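Local atomic coordinates of inositol 2-dehydrogenase (Sinorhizobium meliloti, PDB entry 4HKT), a protein that oxidises myo-inositol to 2-keto-myo-inositol (scyllo-inosose) with NAD+ as hydride acceptor, the first step of myo-inositol degradation to acetyl-CoA. Residues I174-M179 against A224-S229. Sequence-based numbering, arbitrary orientation.
Sequences IHDFDM and AIISNS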
loop_
_atom_site.group_PDB
_atom_site.type_symbol
_atom_site.label_atom_id
_atom_site.label_comp_id
_atom_site.label_asym_id
_atom_site.label_seq_id
_atom_site.Cartn_x
_atom_site.Cartn_y
_atom_site.Cartn_z
ATOM N N ILE B 174 -6.924 -18.160 22.084
ATOM C CA ILE B 174 -5.742 -18.528 22.815
ATOM C C ILE B 174 -4.423 -18.027 22.184
ATOM O O ILE B 174 -3.554 -17.548 22.884
ATOM C CB ILE B 174 -5.738 -20.070 23.149
ATOM C CG1 ILE B 174 -4.719 -20.361 24.243
ATOM C CG2 ILE B 174 -5.493 -20.923 21.936
ATOM C CD1 ILE B 174 -4.901 -21.697 24.932
ATOM N N HIS B 175 -4.269 -18.143 20.876
ATOM C CA HIS B 175 -3.117 -17.606 20.181
ATOM C C HIS B 175 -2.994 -16.073 20.349
ATOM O O HIS B 175 -1.891 -15.555 20.500
ATOM C CB HIS B 175 -3.236 -17.875 18.693
ATOM C CG HIS B 175 -2.957 -19.281 18.312
ATOM N ND1 HIS B 175 -1.695 -19.830 18.401
ATOM C CD2 HIS B 175 -3.751 -20.228 17.777
ATOM C CE1 HIS B 175 -1.735 -21.075 17.968
ATOM N NE2 HIS B 175 -2.967 -21.341 17.585
ATOM N N ASP B 176 -4.129 -15.395 20.301
ATOM C CA ASP B 176 -4.182 -13.932 20.463
ATOM C C ASP B 176 -3.964 -13.484 21.881
ATOM O O ASP B 176 -3.348 -12.452 22.071
ATOM C CB ASP B 176 -5.465 -13.368 19.935
ATOM C CG ASP B 176 -5.686 -13.722 18.479
ATOM O OD1 ASP B 176 -4.795 -13.474 17.645
ATOM O OD2 ASP B 176 -6.740 -14.309 18.181
ATOM N N PHE B 177 -4.433 -14.247 22.875
ATOM C CA PHE B 177 -4.026 -13.994 24.253
ATOM C C PHE B 177 -2.505 -14.087 24.435
ATOM O O PHE B 177 -1.905 -13.232 25.077
ATOM C CB PHE B 177 -4.712 -14.914 25.236
ATOM C CG PHE B 177 -6.218 -14.800 25.249
ATOM C CD1 PHE B 177 -6.843 -13.584 25.375
ATOM C CD2 PHE B 177 -7.000 -15.925 25.186
ATOM C CE1 PHE B 177 -8.245 -13.484 25.399
ATOM C CE2 PHE B 177 -8.372 -15.852 25.219
ATOM C CZ PHE B 177 -9.016 -14.631 25.339
ATOM N N ASP B 178 -1.899 -15.156 23.923
ATOM C CA ASP B 178 -0.440 -15.236 23.910
ATOM C C ASP B 178 0.243 -14.048 23.193
ATOM O O ASP B 178 1.185 -13.458 23.727
ATOM C CB ASP B 178 0.066 -16.542 23.323
ATOM C CG ASP B 178 1.560 -16.617 23.392
ATOM O OD1 ASP B 178 2.090 -16.728 24.505
ATOM O OD2 ASP B 178 2.228 -16.505 22.339
HETATM N N MSE B 179 -0.226 -13.714 22.009
HETATM C CA MSE B 179 0.275 -12.544 21.270
HETATM C C MSE B 179 0.163 -11.266 22.074
HETATM O O MSE B 179 1.091 -10.465 22.133
HETATM C CB MSE B 179 -0.445 -12.471 19.931
HETATM C CG MSE B 179 -0.011 -11.327 19.017
HETATM SE SE MSE B 179 1.907 -11.434 18.556
HETATM C CE MSE B 179 1.813 -13.116 17.555
ATOM N N ALA B 224 -5.203 -4.119 25.415
ATOM C CA ALA B 224 -5.151 -4.918 24.201
ATOM C C ALA B 224 -6.563 -5.281 23.833
ATOM O O ALA B 224 -7.287 -5.785 24.632
ATOM C CB ALA B 224 -4.328 -6.185 24.398
ATOM N N ILE B 225 -6.938 -4.959 22.611
ATOM C CA ILE B 225 -8.193 -5.325 22.078
ATOM C C ILE B 225 -7.961 -6.463 21.101
ATOM O O ILE B 225 -7.059 -6.405 20.250
ATOM C CB ILE B 225 -8.773 -4.155 21.283
ATOM C CG1 ILE B 225 -8.955 -2.931 22.146
ATOM C CG2 ILE B 225 -10.121 -4.514 20.715
ATOM C CD1 ILE B 225 -9.418 -1.708 21.360
ATOM N N ILE B 226 -8.802 -7.476 21.182
ATOM C CA ILE B 226 -8.676 -8.623 20.309
ATOM C C ILE B 226 -10.036 -8.815 19.643
ATOM O O ILE B 226 -11.081 -8.815 20.307
ATOM C CB ILE B 226 -8.336 -9.909 21.057
ATOM C CG1 ILE B 226 -6.965 -9.860 21.671
ATOM C CG2 ILE B 226 -8.470 -11.116 20.119
ATOM C CD1 ILE B 226 -6.872 -10.810 22.847
ATOM N N SER B 227 -10.004 -8.997 18.337
ATOM C CA SER B 227 -11.197 -9.313 17.523
ATOM C C SER B 227 -10.992 -10.675 16.823
ATOM O O SER B 227 -9.967 -10.877 16.185
ATOM C CB SER B 227 -11.301 -8.232 16.456
ATOM O OG SER B 227 -12.404 -8.371 15.626
ATOM N N ASN B 228 -11.955 -11.586 16.927
ATOM C CA ASN B 228 -11.850 -12.901 16.268
ATOM C C ASN B 228 -13.141 -13.170 15.538
ATOM O O ASN B 228 -14.209 -12.950 16.100
ATOM C CB ASN B 228 -11.760 -14.035 17.269
ATOM C CG ASN B 228 -10.404 -14.250 17.900
ATOM O OD1 ASN B 228 -10.285 -15.181 18.711
ATOM N ND2 ASN B 228 -9.388 -13.494 17.541
ATOM N N SER B 229 -13.034 -13.739 14.334
ATOM C CA SER B 229 -14.159 -14.279 13.591
ATOM C C SER B 229 -13.757 -15.643 13.010
ATOM O O SER B 229 -12.634 -15.844 12.523
ATOM C CB SER B 229 -14.603 -13.364 12.448
ATOM O OG SER B 229 -15.650 -14.002 11.664
#
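Asp176 reaches from the helix to the carboxamide of Asn228 on the strand, where Asn228 ND2 donates to Asp176 OD2 at 2.8 Å with a fairly straight N-H...O angle of 162°. With Asp176 CG anti to its carbonyl carbon (chi1 -57°), the carboxylate is set on the strand side of the helix. Asp176 OD2 lies near the Asn228 amide plane, but the donor meets it from above the carboxylate plane, 44° out of it. The second hydrogen of Asn228 ND2 turns back to the carbonyl Ser227 O at 3.0 Å. Asn228 OD1 accepts a hydrogen bond from Thr173 OG1, just ahead of 174-179, and Asp176 OD1 is taken up by Ser151 OG of the neighbouring strand 144-152. With both N-H groups and OD1 of this buried amide engaged, its rotation about CB-CG is probably held in one sense. This is the α/β C-terminal domain of the Gfo/Idh/MocA family: helix 168-184 lies against one face of the mixed sheet, running nearly antiparallel to strand 223-229, with local axes 9.5 Å apart. A leucine in place of Asn228 would probably leave Asp176 OD2 without its buried donor and Thr173 without its amide partner. Beside the polar pair, Ile226 presents its two branches to Asp176 and Phe177. Its CG2 meets Asp176 CB at 3.8 Å; the other branch carries CD1 to the Phe177 ring at a slant, 3.8 Å from Phe177 CD1. The Phe177 ring continues onto Leu314 and Ala318 of helix 305-324.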